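PDB 7JPJ: diaminopimelate decarboxylase from Phaeodactylum tricornutum, which probably catalyses the pyridoxal 5'-phosphate-dependent decarboxylation of diaminopimelate to lysine, the last step of this lysine biosynthesis pathway. Local coordinates for residues A65-L68 with K69-S73; A80-G83 with F84-R87. One frame throughout, in Å; residues are numbered along the deposited sequence.

Contact 1 (A65-L68 with K69-S73); sequences ASIL and KYFHS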
ATOM      1  N   ALA A  65      -3.852 -17.241 -10.429  1.00 18.61           N
ATOM      2  CA  ALA A  65      -4.736 -18.291 -10.924  1.00 18.98           C
ATOM      3  C   ALA A  65      -4.177 -19.679 -10.641  1.00 18.94           C
ATOM      4  O   ALA A  65      -4.934 -20.614 -10.353  1.00 18.91           O
ATOM      5  CB  ALA A  65      -4.980 -18.107 -12.420  1.00 19.82           C
ATOM      6  N   SER A  66      -2.852 -19.835 -10.717  1.00 17.66           N
ATOM      7  CA  SER A  66      -2.247 -21.126 -10.409  1.00 18.50           C
ATOM      8  C   SER A  66      -2.540 -21.544  -8.974  1.00 17.62           C
ATOM      9  O   SER A  66      -2.816 -22.720  -8.707  1.00 17.97           O
ATOM     10  CB  SER A  66      -0.739 -21.073 -10.658  1.00 19.76           C
ATOM     11  OG  SER A  66      -0.462 -20.806 -12.021  1.00 20.80           O
ATOM     12  N   ILE A  67      -2.489 -20.599  -8.035  1.00 18.77           N
ATOM     13  CA  ILE A  67      -2.856 -20.913  -6.657  1.00 18.35           C
ATOM     14  C   ILE A  67      -4.322 -21.322  -6.580  1.00 18.16           C
ATOM     15  O   ILE A  67      -4.681 -22.284  -5.890  1.00 18.10           O
ATOM     16  CB  ILE A  67      -2.549 -19.718  -5.733  1.00 17.97           C
ATOM     17  CG1 ILE A  67      -1.104 -19.250  -5.929  1.00 18.26           C
ATOM     18  CG2 ILE A  67      -2.801 -20.084  -4.279  1.00 17.72           C
ATOM     19  CD1 ILE A  67      -0.065 -20.274  -5.520  1.00 19.00           C
ATOM     20  N   LEU A  68      -5.192 -20.603  -7.295  1.00 17.59           N
ATOM     21  CA  LEU A  68      -6.601 -20.978  -7.340  1.00 17.71           C
ATOM     22  C   LEU A  68      -6.778 -22.362  -7.949  1.00 18.05           C
ATOM     23  O   LEU A  68      -7.532 -23.190  -7.428  1.00 17.99           O
ATOM     24  CB  LEU A  68      -7.398 -19.943  -8.132  1.00 18.17           C
ATOM     25  CG  LEU A  68      -7.521 -18.546  -7.531  1.00 18.18           C
ATOM     26  CD1 LEU A  68      -8.444 -17.699  -8.390  1.00 19.14           C
ATOM     27  CD2 LEU A  68      -8.024 -18.621  -6.101  1.00 18.03           C
ATOM     28  N   LYS A  69      -6.088 -22.627  -9.060  1.00 18.31           N
ATOM     29  CA  LYS A  69      -6.207 -23.929  -9.708  1.00 18.85           C
ATOM     30  C   LYS A  69      -5.691 -25.045  -8.807  1.00 18.88           C
ATOM     31  O   LYS A  69      -6.250 -26.148  -8.791  1.00 19.36           O
ATOM     32  CB  LYS A  69      -5.458 -23.923 -11.041  1.00 19.69           C
ATOM     33  CG  LYS A  69      -6.077 -23.028 -12.104  1.00 20.01           C
ATOM     34  CD  LYS A  69      -5.188 -22.947 -13.337  1.00 21.04           C
ATOM     35  CE  LYS A  69      -5.687 -21.901 -14.328  1.00 21.15           C
ATOM     36  NZ  LYS A  69      -7.037 -22.228 -14.873  1.00 21.33           N
ATOM     37  N   TYR A  70      -4.629 -24.776  -8.042  1.00 18.47           N
ATOM     38  CA  TYR A  70      -4.070 -25.811  -7.179  1.00 19.08           C
ATOM     39  C   TYR A  70      -5.013 -26.137  -6.026  1.00 18.46           C
ATOM     40  O   TYR A  70      -5.272 -27.312  -5.738  1.00 19.00           O
ATOM     41  CB  TYR A  70      -2.705 -25.390  -6.639  1.00 19.50           C
ATOM     42  CG  TYR A  70      -2.193 -26.375  -5.622  1.00 20.35           C
ATOM     43  CD1 TYR A  70      -1.622 -27.574  -6.023  1.00 21.78           C
ATOM     44  CD2 TYR A  70      -2.321 -26.133  -4.257  1.00 19.76           C
ATOM     45  CE1 TYR A  70      -1.171 -28.495  -5.102  1.00 22.46           C
ATOM     46  CE2 TYR A  70      -1.874 -27.051  -3.326  1.00 20.49           C
ATOM     47  CZ  TYR A  70      -1.299 -28.228  -3.755  1.00 21.77           C
ATOM     48  OH  TYR A  70      -0.850 -29.149  -2.839  1.00 22.56           O
ATOM     49  N   PHE A  71      -5.518 -25.110  -5.338  1.00 19.25           N
ATOM     50  CA  PHE A  71      -6.440 -25.348  -4.233  1.00 18.52           C
ATOM     51  C   PHE A  71      -7.754 -25.946  -4.718  1.00 18.59           C
ATOM     52  O   PHE A  71      -8.430 -26.647  -3.959  1.00 18.57           O
ATOM     53  CB  PHE A  71      -6.703 -24.054  -3.469  1.00 17.28           C
ATOM     54  CG  PHE A  71      -5.559 -23.616  -2.596  1.00 17.30           C
ATOM     55  CD1 PHE A  71      -4.703 -24.545  -2.030  1.00 18.23           C
ATOM     56  CD2 PHE A  71      -5.348 -22.270  -2.336  1.00 16.59           C
ATOM     57  CE1 PHE A  71      -3.653 -24.139  -1.223  1.00 18.48           C
ATOM     58  CE2 PHE A  71      -4.302 -21.860  -1.532  1.00 16.80           C
ATOM     59  CZ  PHE A  71      -3.452 -22.795  -0.976  1.00 17.76           C
ATOM     60  N   HIS A  72      -8.134 -25.687  -5.970  1.00 18.33           N
ATOM     61  CA  HIS A  72      -9.330 -26.325  -6.507  1.00 18.58           C
ATOM     62  C   HIS A  72      -9.114 -27.822  -6.692  1.00 19.15           C
ATOM     63  O   HIS A  72     -10.009 -28.625  -6.396  1.00 19.43           O
ATOM     64  CB  HIS A  72      -9.737 -25.668  -7.828  1.00 18.90           C
ATOM     65  CG  HIS A  72     -10.998 -26.222  -8.412  1.00 19.38           C
ATOM     66  ND1 HIS A  72     -11.091 -26.651  -9.719  1.00 19.98           N
ATOM     67  CD2 HIS A  72     -12.217 -26.433  -7.859  1.00 19.45           C
ATOM     68  CE1 HIS A  72     -12.313 -27.098  -9.948  1.00 20.30           C
ATOM     69  NE2 HIS A  72     -13.015 -26.978  -8.835  1.00 20.00           N
ATOM     70  N   SER A  73      -7.933 -28.218  -7.172  1.00 18.87           N
ATOM     71  CA  SER A  73      -7.623 -29.635  -7.326  1.00 19.34           C
ATOM     72  C   SER A  73      -7.587 -30.367  -5.991  1.00 20.51           C
ATOM     73  O   SER A  73      -7.716 -31.596  -5.965  1.00 21.29           O
ATOM     74  CB  SER A  73      -6.284 -29.799  -8.045  1.00 18.96           C
ATOM     75  OG  SER A  73      -5.229 -29.245  -7.279  1.00 18.44           O
TER
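The first torsions of Ile67 and Phe71 bring their side chains together. In Ile67 the CG2 branch stands opposite the backbone N, while CG1 (chi1 -52°) lies beside that N. Phe71 CG sits opposite its own carbonyl carbon (chi1 -74°), which leans the ring back over the preceding turn. The two side chains run side by side and point the same way. Ile67 CG2 approaches the ring obliquely, 3.6 Å from Phe71 CE2. Phe71 CD2 also comes within 3.6 Å of Ile67 O. Ile67 O accepts Phe71 N at 3.0 Å in a nearly straight bond (174° at the hydrogen).

Lys69 lies along a different side of the helix. Lys69 CG rests 3.2 Å from Ala65 O, the atom that accepts Lys69 N at 2.7 Å. Its chain stays extended until a bend at the last torsion, and NZ bonds to Ala92 O. Tyr70 N and His72 N continue the ladder to Ser66 O and Leu68 O.

Phe71 also packs edge-to-face on Tyr57, and Ile67 and Phe71 touch Leu37 of helix 34-45. These i to i+4 contacts belong to the helix of a beta-alpha-beta unit, strand 53-58, helix 65-73, strand 77-80, in the TIM-like barrel of this decarboxylase family.

Contact 2 (A80-G83 with F84-R87); sequences ASSG and FEVR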
ATOM      1  N   ALA A  80     -14.639 -15.144  -1.601  1.00 19.56           N
ATOM      2  CA  ALA A  80     -14.342 -13.946  -2.374  1.00 18.65           C
ATOM      3  C   ALA A  80     -14.744 -12.692  -1.607  1.00 19.51           C
ATOM      4  O   ALA A  80     -15.758 -12.679  -0.902  1.00 20.69           O
ATOM      5  CB  ALA A  80     -15.059 -13.984  -3.723  1.00 18.29           C
ATOM      6  N   SER A  81     -13.945 -11.634  -1.761  1.00 19.53           N
ATOM      7  CA  SER A  81     -14.150 -10.384  -1.043  1.00 20.19           C
ATOM      8  C   SER A  81     -14.870  -9.324  -1.865  1.00 20.50           C
ATOM      9  O   SER A  81     -15.197  -8.263  -1.322  1.00 21.28           O
ATOM     10  CB  SER A  81     -12.805  -9.822  -0.576  1.00 18.84           C
ATOM     11  OG  SER A  81     -12.243 -10.635   0.431  1.00 19.12           O
ATOM     12  N   SER A  82     -15.104  -9.570  -3.151  1.00 19.38           N
ATOM     13  CA  SER A  82     -15.811  -8.617  -3.994  1.00 19.49           C
ATOM     14  C   SER A  82     -16.287  -9.342  -5.239  1.00 19.14           C
ATOM     15  O   SER A  82     -15.842 -10.453  -5.540  1.00 19.03           O
ATOM     16  CB  SER A  82     -14.926  -7.422  -4.374  1.00 18.44           C
ATOM     17  OG  SER A  82     -13.845  -7.821  -5.201  1.00 18.03           O
ATOM     18  N   GLY A  83     -17.203  -8.697  -5.962  1.00 18.21           N
ATOM     19  CA  GLY A  83     -17.660  -9.251  -7.223  1.00 18.71           C
ATOM     20  C   GLY A  83     -16.548  -9.440  -8.229  1.00 18.37           C
ATOM     21  O   GLY A  83     -16.674 -10.271  -9.134  1.00 18.70           O
ATOM     22  N   PHE A  84     -15.455  -8.687  -8.087  1.00 19.58           N
ATOM     23  CA  PHE A  84     -14.318  -8.849  -8.984  1.00 18.67           C
ATOM     24  C   PHE A  84     -13.577 -10.148  -8.702  1.00 18.37           C
ATOM     25  O   PHE A  84     -13.185 -10.861  -9.634  1.00 18.51           O
ATOM     26  CB  PHE A  84     -13.383  -7.650  -8.855  1.00 18.25           C
ATOM     27  CG  PHE A  84     -13.985  -6.367  -9.337  1.00 18.59           C
ATOM     28  CD1 PHE A  84     -13.906  -6.011 -10.675  1.00 18.93           C
ATOM     29  CD2 PHE A  84     -14.642  -5.519  -8.457  1.00 18.91           C
ATOM     30  CE1 PHE A  84     -14.464  -4.831 -11.126  1.00 19.30           C
ATOM     31  CE2 PHE A  84     -15.203  -4.337  -8.903  1.00 19.16           C
ATOM     32  CZ  PHE A  84     -15.113  -3.995 -10.241  1.00 19.35           C
ATOM     33  N   GLU A  85     -13.378 -10.476  -7.423  1.00 18.63           N
ATOM     34  CA  GLU A  85     -12.757 -11.748  -7.078  1.00 18.38           C
ATOM     35  C   GLU A  85     -13.626 -12.924  -7.503  1.00 19.02           C
ATOM     36  O   GLU A  85     -13.102 -13.986  -7.858  1.00 18.64           O
ATOM     37  CB  GLU A  85     -12.475 -11.804  -5.578  1.00 18.97           C
ATOM     38  CG  GLU A  85     -11.299 -10.948  -5.139  1.00 18.17           C
ATOM     39  CD  GLU A  85     -10.963 -11.124  -3.670  1.00 18.65           C
ATOM     40  OE1 GLU A  85     -11.745 -11.786  -2.952  1.00 20.04           O
ATOM     41  OE2 GLU A  85      -9.917 -10.599  -3.234  1.00 17.73           O
ATOM     42  N   VAL A  86     -14.951 -12.757  -7.474  1.00 18.33           N
ATOM     43  CA  VAL A  86     -15.840 -13.809  -7.959  1.00 18.83           C
ATOM     44  C   VAL A  86     -15.596 -14.056  -9.440  1.00 18.51           C
ATOM     45  O   VAL A  86     -15.390 -15.195  -9.874  1.00 18.69           O
ATOM     46  CB  VAL A  86     -17.311 -13.443  -7.688  1.00 19.66           C
ATOM     47  CG1 VAL A  86     -18.231 -14.535  -8.210  1.00 20.14           C
ATOM     48  CG2 VAL A  86     -17.541 -13.205  -6.208  1.00 20.71           C
ATOM     49  N   ARG A  87     -15.606 -12.985 -10.238  1.00 20.29           N
ATOM     50  CA  ARG A  87     -15.363 -13.122 -11.670  1.00 20.53           C
ATOM     51  C   ARG A  87     -13.934 -13.564 -11.955  1.00 20.08           C
ATOM     52  O   ARG A  87     -13.680 -14.216 -12.974  1.00 20.42           O
ATOM     53  CB  ARG A  87     -15.666 -11.803 -12.380  1.00 20.74           C
ATOM     54  CG  ARG A  87     -17.148 -11.472 -12.498  1.00 21.64           C
ATOM     55  CD  ARG A  87     -17.459 -10.796 -13.829  1.00 22.39           C
ATOM     56  NE  ARG A  87     -18.865 -10.420 -13.951  1.00 23.28           N
ATOM     57  CZ  ARG A  87     -19.794 -11.168 -14.543  1.00 24.20           C
ATOM     58  NH1 ARG A  87     -19.468 -12.342 -15.069  1.00 24.26           N
ATOM     59  NH2 ARG A  87     -21.050 -10.743 -14.611  1.00 24.86           N
TER
HETATM   60  O   HOH W   1     -11.087 -13.008  -0.417  1.00 17.66           O
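The Glu85 carboxylate receives Ser81 N from above its plane, 37° out of it, at 2.5 Å to OE1. Ser81 CB also lies 3.3 Å from Glu85 OE1. The Phe84 ring has Ser82 OG at its edge, near the ring plane, 4.1 Å from Phe84 CD2. Gly83 C approaches that ring obliquely.

Glu85 runs extended beyond CG, back past the start of the helix to Ser81. A water accepts a hydrogen bond from Ser81 OG and donates one to Glu85 OE1 at 2.9 Å, so OE1 is held by backbone and water together. Ser82 is the N-cap. Its OG lies between its backbone N and carbonyl carbon (chi1 66°) and accepts weak bonds from Phe84 N at 3.4 Å and Glu85 N at 3.5 Å. The same OG also bonds to Asn405 O of the second subunit.

Ser82 O and Gly83 O begin the helical ladder by accepting Val86 N and Arg87 N. Ala80 CB, at the end of strand 77-80, packs 3.6 Å from Val86 CG2. Ser81 and Glu85 both touch Lys60, the predicted cofactor lysine. This is a serine N-cap at a strand-to-helix junction of the barrel, beside the probable pyridoxal phosphate site.

Contact 1 comes first along the chain and closes before contact 2 opens. Helix 65-73 carries contact 1, and strand 77-80 leads from it into contact 2 and helix 83-91. The two therefore occupy successive parts of one parallel barrel, within the pyridoxal-binding domain. Their centres lie about 16 Å apart and their nearest atoms about 6 Å apart, so they do not touch. Contact 1 lies on a helix packed outside strand 53-58. Contact 2 starts at the C-terminal end of strand 77-80, much closer to Lys60. Both reach the second subunit, consistent with an obligate dimer whose interface runs past the predicted cofactor site.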